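Local coordinates for ferredoxin--NADP reductase, apicoplast (Plasmodium falciparum, PDB 3JQR), which transfers electrons between ferredoxin and NADP(H) through a bound FAD in the apicoplast, and may serve the terminal step of isoprenoid precursor biosynthesis, at residues D22-V27 / V35-I40; C54-Y59 / D149-T154. The protein carries 1 engineered substitution. All blocks are in the same frame, centred on the assembly; numbering follows the deposited sequence.

Contact 1: residues D22-V27 / V35-I40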
loop_
_atom_site.group_PDB
_atom_site.type_symbol
_atom_site.label_atom_id
_atom_site.label_comp_id
_atom_site.label_asym_id
_atom_site.label_seq_id
_atom_site.Cartn_x
_atom_site.Cartn_y
_atom_site.Cartn_z
ATOM N N ASP A 22 15.738 -0.729 24.769
ATOM C CA ASP A 22 14.630 0.133 25.149
ATOM C C ASP A 22 13.435 -0.016 24.217
ATOM O O ASP A 22 13.589 -0.205 23.011
ATOM C CB ASP A 22 15.080 1.595 25.198
ATOM C CG ASP A 22 14.429 2.365 26.334
ATOM O OD1 ASP A 22 13.655 1.753 27.101
ATOM O OD2 ASP A 22 14.699 3.577 26.462
ATOM N N LYS A 23 12.243 0.062 24.797
ATOM C CA LYS A 23 11.014 0.099 24.027
ATOM C C LYS A 23 10.084 1.127 24.650
ATOM O O LYS A 23 9.531 0.906 25.729
ATOM C CB LYS A 23 10.351 -1.278 23.997
ATOM C CG LYS A 23 9.076 -1.344 23.169
ATOM C CD LYS A 23 8.545 -2.766 23.123
ATOM C CE LYS A 23 7.160 -2.832 22.508
ATOM N NZ LYS A 23 6.525 -4.153 22.771
ATOM N N ILE A 24 9.926 2.261 23.977
ATOM C CA ILE A 24 9.075 3.324 24.490
ATOM C C ILE A 24 8.026 3.777 23.481
ATOM O O ILE A 24 8.293 3.898 22.282
ATOM C CB ILE A 24 9.893 4.544 24.963
ATOM C CG1 ILE A 24 10.520 5.268 23.769
ATOM C CG2 ILE A 24 10.965 4.111 25.956
ATOM C CD1 ILE A 24 10.841 6.727 24.045
ATOM N N ASN A 25 6.826 4.015 23.992
ATOM C CA ASN A 25 5.728 4.554 23.213
ATOM C C ASN A 25 6.082 5.963 22.743
ATOM O O ASN A 25 6.465 6.809 23.549
ATOM C CB ASN A 25 4.470 4.584 24.084
ATOM C CG ASN A 25 3.192 4.583 23.276
ATOM O OD1 ASN A 25 3.005 3.756 22.382
ATOM N ND2 ASN A 25 2.294 5.505 23.598
ATOM N N LEU A 26 5.959 6.213 21.444
ATOM C CA LEU A 26 6.353 7.501 20.869
ATOM C C LEU A 26 5.246 8.555 20.859
ATOM O O LEU A 26 5.519 9.741 20.677
ATOM C CB LEU A 26 6.882 7.311 19.448
ATOM C CG LEU A 26 8.378 7.043 19.314
ATOM C CD1 LEU A 26 8.776 7.006 17.846
ATOM C CD2 LEU A 26 9.154 8.120 20.056
ATOM N N VAL A 27 4.003 8.127 21.046
ATOM C CA VAL A 27 2.873 9.048 20.981
ATOM C C VAL A 27 2.321 9.368 22.369
ATOM O O VAL A 27 2.489 8.589 23.306
ATOM C CB VAL A 27 1.743 8.497 20.084
ATOM C CG1 VAL A 27 2.234 8.335 18.655
ATOM C CG2 VAL A 27 1.230 7.173 20.630
ATOM N N VAL A 35 2.548 3.429 18.603
ATOM C CA VAL A 35 3.854 3.441 17.953
ATOM C C VAL A 35 4.976 3.288 18.970
ATOM O O VAL A 35 4.945 3.902 20.038
ATOM C CB VAL A 35 4.074 4.750 17.171
ATOM C CG1 VAL A 35 5.308 4.644 16.298
ATOM C CG2 VAL A 35 2.848 5.079 16.334
ATOM N N TYR A 36 5.969 2.473 18.635
ATOM C CA TYR A 36 7.071 2.221 19.552
ATOM C C TYR A 36 8.426 2.609 18.980
ATOM O O TYR A 36 8.763 2.277 17.842
ATOM C CB TYR A 36 7.106 0.751 19.980
ATOM C CG TYR A 36 5.944 0.334 20.847
ATOM C CD1 TYR A 36 4.936 -0.473 20.341
ATOM C CD2 TYR A 36 5.852 0.746 22.171
ATOM C CE1 TYR A 36 3.871 -0.862 21.123
ATOM C CE2 TYR A 36 4.785 0.362 22.966
ATOM C CZ TYR A 36 3.797 -0.443 22.435
ATOM O OH TYR A 36 2.729 -0.832 23.208
ATOM N N HIS A 37 9.192 3.321 19.793
ATOM C CA HIS A 37 10.600 3.522 19.538
ATOM C C HIS A 37 11.345 2.323 20.115
ATOM O O HIS A 37 11.106 1.926 21.258
ATOM C CB HIS A 37 11.073 4.808 20.209
ATOM C CG HIS A 37 12.540 5.060 20.064
ATOM N ND1 HIS A 37 13.114 5.441 18.871
ATOM C CD2 HIS A 37 13.549 4.992 20.963
ATOM C CE1 HIS A 37 14.415 5.592 19.039
ATOM N NE2 HIS A 37 14.706 5.327 20.300
ATOM N N LEU A 38 12.231 1.736 19.318
ATOM C CA LEU A 38 13.020 0.602 19.775
ATOM C C LEU A 38 14.498 0.957 19.799
ATOM O O LEU A 38 15.054 1.413 18.798
ATOM C CB LEU A 38 12.792 -0.615 18.876
ATOM C CG LEU A 38 11.369 -1.170 18.820
ATOM C CD1 LEU A 38 11.308 -2.382 17.903
ATOM C CD2 LEU A 38 10.875 -1.526 20.213
ATOM N N GLU A 39 15.130 0.750 20.948
ATOM C CA GLU A 39 16.559 0.980 21.094
ATOM C C GLU A 39 17.283 -0.349 20.913
ATOM O O GLU A 39 17.208 -1.226 21.774
ATOM C CB GLU A 39 16.851 1.549 22.483
ATOM C CG GLU A 39 15.945 2.712 22.880
ATOM C CD GLU A 39 16.696 4.026 23.036
ATOM O OE1 GLU A 39 17.371 4.207 24.076
ATOM O OE2 GLU A 39 16.600 4.885 22.132
ATOM N N ILE A 40 17.976 -0.502 19.792
ATOM C CA ILE A 40 18.582 -1.787 19.465
ATOM C C ILE A 40 20.101 -1.797 19.576
ATOM O O ILE A 40 20.793 -0.976 18.972
ATOM C CB ILE A 40 18.173 -2.268 18.064
ATOM C CG1 ILE A 40 16.649 -2.316 17.945
ATOM C CG2 ILE A 40 18.778 -3.634 17.779
ATOM C CD1 ILE A 40 16.160 -2.762 16.588
#
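I24 and H37, an antiparallel hydrogen-bonded pair, exchange two backbone bonds: H37 N reaches I24 O at 2.7 Å, and I24 N returns to H37 O at 3.0 Å. At the next hydrogen-bonded pair, two residues along, E39 N meets D22 O at 2.7 Å. Past the end of strand 22-25, L26 N still bonds to V35 O. The side chains add a charged element. K23 runs fully extended, CG opposite its own amide nitrogen (chi1 -178°), and lays its CE over the centre of the Y36 ring, 3.7 Å from the centroid, in a CH-pi contact; NZ, 4.6 Å from the same centroid, makes a cation-pi interaction. The ammonium is also anchored by the carbonyls of I142 and L145, which probably keep the lysine poised over the ring, while Y36 OH is held by E34. These antiparallel strands form a beta hairpin in the FAD-binding domain, and strand 114-119, with its FAD-binding residue I118, lies on the other flank of strand 35-41. On the sheet face that carries D22, I24 and H37, the imidazole is fixed from two ends: NE2 donates to E39 OE2 at 2.7 Å, in the ring plane, and ND1 bonds to Y225. I24 CG1 runs alongside H37 CB, and the branched end of L26 crosses the same CB. K23 CG presses on L38 CD2; the V27 and V35 side chains cross at about a right angle, CG1 of V27 touching CG2 of V35.

Contact 2: residues C54-Y59 / D149-T154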
loop_
_atom_site.group_PDB
_atom_site.type_symbol
_atom_site.label_atom_id
_atom_site.label_comp_id
_atom_site.label_asym_id
_atom_site.label_seq_id
_atom_site.Cartn_x
_atom_site.Cartn_y
_atom_site.Cartn_z
ATOM N N CYS A 54 16.404 -1.043 7.872
ATOM C CA CYS A 54 16.876 -2.339 8.320
ATOM C C CYS A 54 15.704 -3.300 8.274
ATOM O O CYS A 54 14.555 -2.901 8.468
ATOM C CB CYS A 54 17.432 -2.256 9.743
ATOM S SG CYS A 54 16.169 -2.173 11.044
ATOM N N GLY A 55 15.991 -4.566 8.008
ATOM C CA GLY A 55 14.952 -5.573 8.001
ATOM C C GLY A 55 14.895 -6.275 9.337
ATOM O O GLY A 55 15.920 -6.695 9.872
ATOM N N ILE A 56 13.692 -6.384 9.888
ATOM C CA ILE A 56 13.471 -7.170 11.086
ATOM C C ILE A 56 12.774 -8.471 10.700
ATOM O O ILE A 56 11.746 -8.448 10.026
ATOM C CB ILE A 56 12.594 -6.406 12.098
ATOM C CG1 ILE A 56 13.331 -5.167 12.612
ATOM C CG2 ILE A 56 12.189 -7.313 13.249
ATOM C CD1 ILE A 56 12.534 -4.347 13.601
ATOM N N ILE A 57 13.340 -9.605 11.107
ATOM C CA ILE A 57 12.699 -10.899 10.875
ATOM C C ILE A 57 11.857 -11.302 12.079
ATOM O O ILE A 57 12.393 -11.632 13.133
ATOM C CB ILE A 57 13.724 -12.015 10.606
ATOM C CG1 ILE A 57 14.648 -11.636 9.446
ATOM C CG2 ILE A 57 13.011 -13.332 10.312
ATOM C CD1 ILE A 57 15.830 -12.570 9.289
ATOM N N PRO A 58 10.526 -11.277 11.929
ATOM C CA PRO A 58 9.675 -11.664 13.046
ATOM C C PRO A 58 9.832 -13.142 13.408
ATOM O O PRO A 58 9.837 -14.003 12.526
ATOM C CB PRO A 58 8.260 -11.389 12.523
ATOM C CG PRO A 58 8.440 -10.442 11.389
ATOM C CD PRO A 58 9.746 -10.809 10.772
ATOM N N TYR A 59 9.985 -13.412 14.704
ATOM C CA TYR A 59 9.991 -14.774 15.249
ATOM C C TYR A 59 11.211 -15.627 14.904
ATOM O O TYR A 59 11.154 -16.853 15.005
ATOM C CB TYR A 59 8.712 -15.518 14.848
ATOM C CG TYR A 59 7.450 -14.810 15.276
ATOM C CD1 TYR A 59 6.657 -14.146 14.353
ATOM C CD2 TYR A 59 7.062 -14.790 16.608
ATOM C CE1 TYR A 59 5.508 -13.490 14.743
ATOM C CE2 TYR A 59 5.914 -14.137 17.007
ATOM C CZ TYR A 59 5.142 -13.489 16.071
ATOM O OH TYR A 59 3.999 -12.841 16.470
ATOM N N ASP A 149 15.157 -8.763 24.780
ATOM C CA ASP A 149 14.813 -9.871 23.901
ATOM C C ASP A 149 15.688 -9.833 22.656
ATOM O O ASP A 149 16.062 -8.760 22.187
ATOM C CB ASP A 149 13.337 -9.812 23.509
ATOM C CG ASP A 149 12.414 -9.937 24.705
ATOM O OD1 ASP A 149 12.923 -10.068 25.841
ATOM O OD2 ASP A 149 11.180 -9.911 24.502
ATOM N N ASP A 150 16.028 -11.002 22.129
ATOM C CA ASP A 150 16.816 -11.059 20.906
ATOM C C ASP A 150 15.988 -10.562 19.730
ATOM O O ASP A 150 14.768 -10.725 19.703
ATOM C CB ASP A 150 17.311 -12.481 20.640
ATOM C CG ASP A 150 18.387 -12.917 21.618
ATOM O OD1 ASP A 150 18.833 -12.084 22.433
ATOM O OD2 ASP A 150 18.791 -14.098 21.567
ATOM N N ILE A 151 16.659 -9.947 18.763
ATOM C CA ILE A 151 16.007 -9.482 17.551
ATOM C C ILE A 151 17.004 -9.602 16.410
ATOM O O ILE A 151 18.186 -9.306 16.581
ATOM C CB ILE A 151 15.523 -8.028 17.692
ATOM C CG1 ILE A 151 14.573 -7.665 16.549
ATOM C CG2 ILE A 151 16.710 -7.074 17.754
ATOM C CD1 ILE A 151 13.817 -6.372 16.775
ATOM N N TYR A 152 16.534 -10.047 15.250
ATOM C CA TYR A 152 17.441 -10.359 14.152
ATOM C C TYR A 152 17.254 -9.437 12.957
ATOM O O TYR A 152 16.147 -9.276 12.447
ATOM C CB TYR A 152 17.303 -11.830 13.760
ATOM C CG TYR A 152 17.680 -12.760 14.889
ATOM C CD1 TYR A 152 16.790 -13.021 15.924
ATOM C CD2 TYR A 152 18.933 -13.357 14.935
ATOM C CE1 TYR A 152 17.132 -13.861 16.966
ATOM C CE2 TYR A 152 19.288 -14.202 15.975
ATOM C CZ TYR A 152 18.381 -14.451 16.988
ATOM O OH TYR A 152 18.721 -15.289 18.026
ATOM N N LEU A 153 18.353 -8.836 12.513
ATOM C CA LEU A 153 18.290 -7.787 11.504
ATOM C C LEU A 153 18.986 -8.146 10.198
ATOM O O LEU A 153 20.023 -8.808 10.189
ATOM C CB LEU A 153 18.878 -6.486 12.057
ATOM C CG LEU A 153 18.105 -5.810 13.190
ATOM C CD1 LEU A 153 18.880 -4.621 13.736
ATOM C CD2 LEU A 153 16.734 -5.372 12.704
ATOM N N THR A 154 18.395 -7.691 9.098
ATOM C CA THR A 154 18.993 -7.790 7.780
ATOM C C THR A 154 19.280 -6.369 7.308
ATOM O O THR A 154 18.595 -5.433 7.716
ATOM C CB THR A 154 18.026 -8.449 6.777
ATOM O OG1 THR A 154 16.983 -7.525 6.437
ATOM C CG2 THR A 154 17.406 -9.705 7.370
HETATM O O HOH W 1 13.709 -10.939 15.203
#
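C54 meets L153 at the start of an antiparallel strand pair inside the FAD-binding beta domain, where strand 53-56 lies between strands 101-104 and 150-157. Its SG, tucked over its own backbone with the amide nitrogen to one side and the carbonyl to the other (chi1 77°), rests 3.6 Å from L153 CD2. G55 comes next and forms both bonds of a hydrogen-bonded pair with T154: G55 N to T154 O and T154 N to G55 O, each 2.8 Å long. Having no side chain, the glycine lets T154 OG1 settle 3.2 Å from G55 CA; OG1 itself is bonded to H157. I56 then faces L153 as a non-hydrogen-bonded pair. The two side chains run alongside each other on one sheet face, and I56 CG1 is tightly packed against L153 CD2 at 3.4 Å. Beyond that, I56 slants across I151, its CD1 and CG2 both touching I151 CD1. I56 also touches F141 of helix 137-143 and I118, a residue of the FAD site. At I57 direct backbone pairing reaches its last bond, I57 N to Y152 O. The isoleucine's outer branch turns across T154 at about a right angle, CD1 on CG2. The short strand axes run at 140° to each other, and past I57 the direct bonds give way to a water, which accepts from Y152 N at 3.0 Å and donates to I57 O, where the modelled 2.5 Å is doubtfully short.

Read from the N terminus, the chain first closes the short loop of contact 1, where strand 16-25 turns back through nine residues into strand 35-41. Only after that hairpin is complete does strand 53-56 begin contact 2, in which segment 149-154 follows segment 54-59 after 89 residues that include strands 101-104 and 114-119 and helix 137-143. The two closures thus stand in series, neither nested nor crossed. They nevertheless share one antiparallel sheet, because strands 16-25 and 150-157 are neighbours in it, so local and distant pairings together build the FAD-binding domain. Between their centres, about 15 Å apart, I40 CG2 packs on I151 CG2 at 4.0 Å.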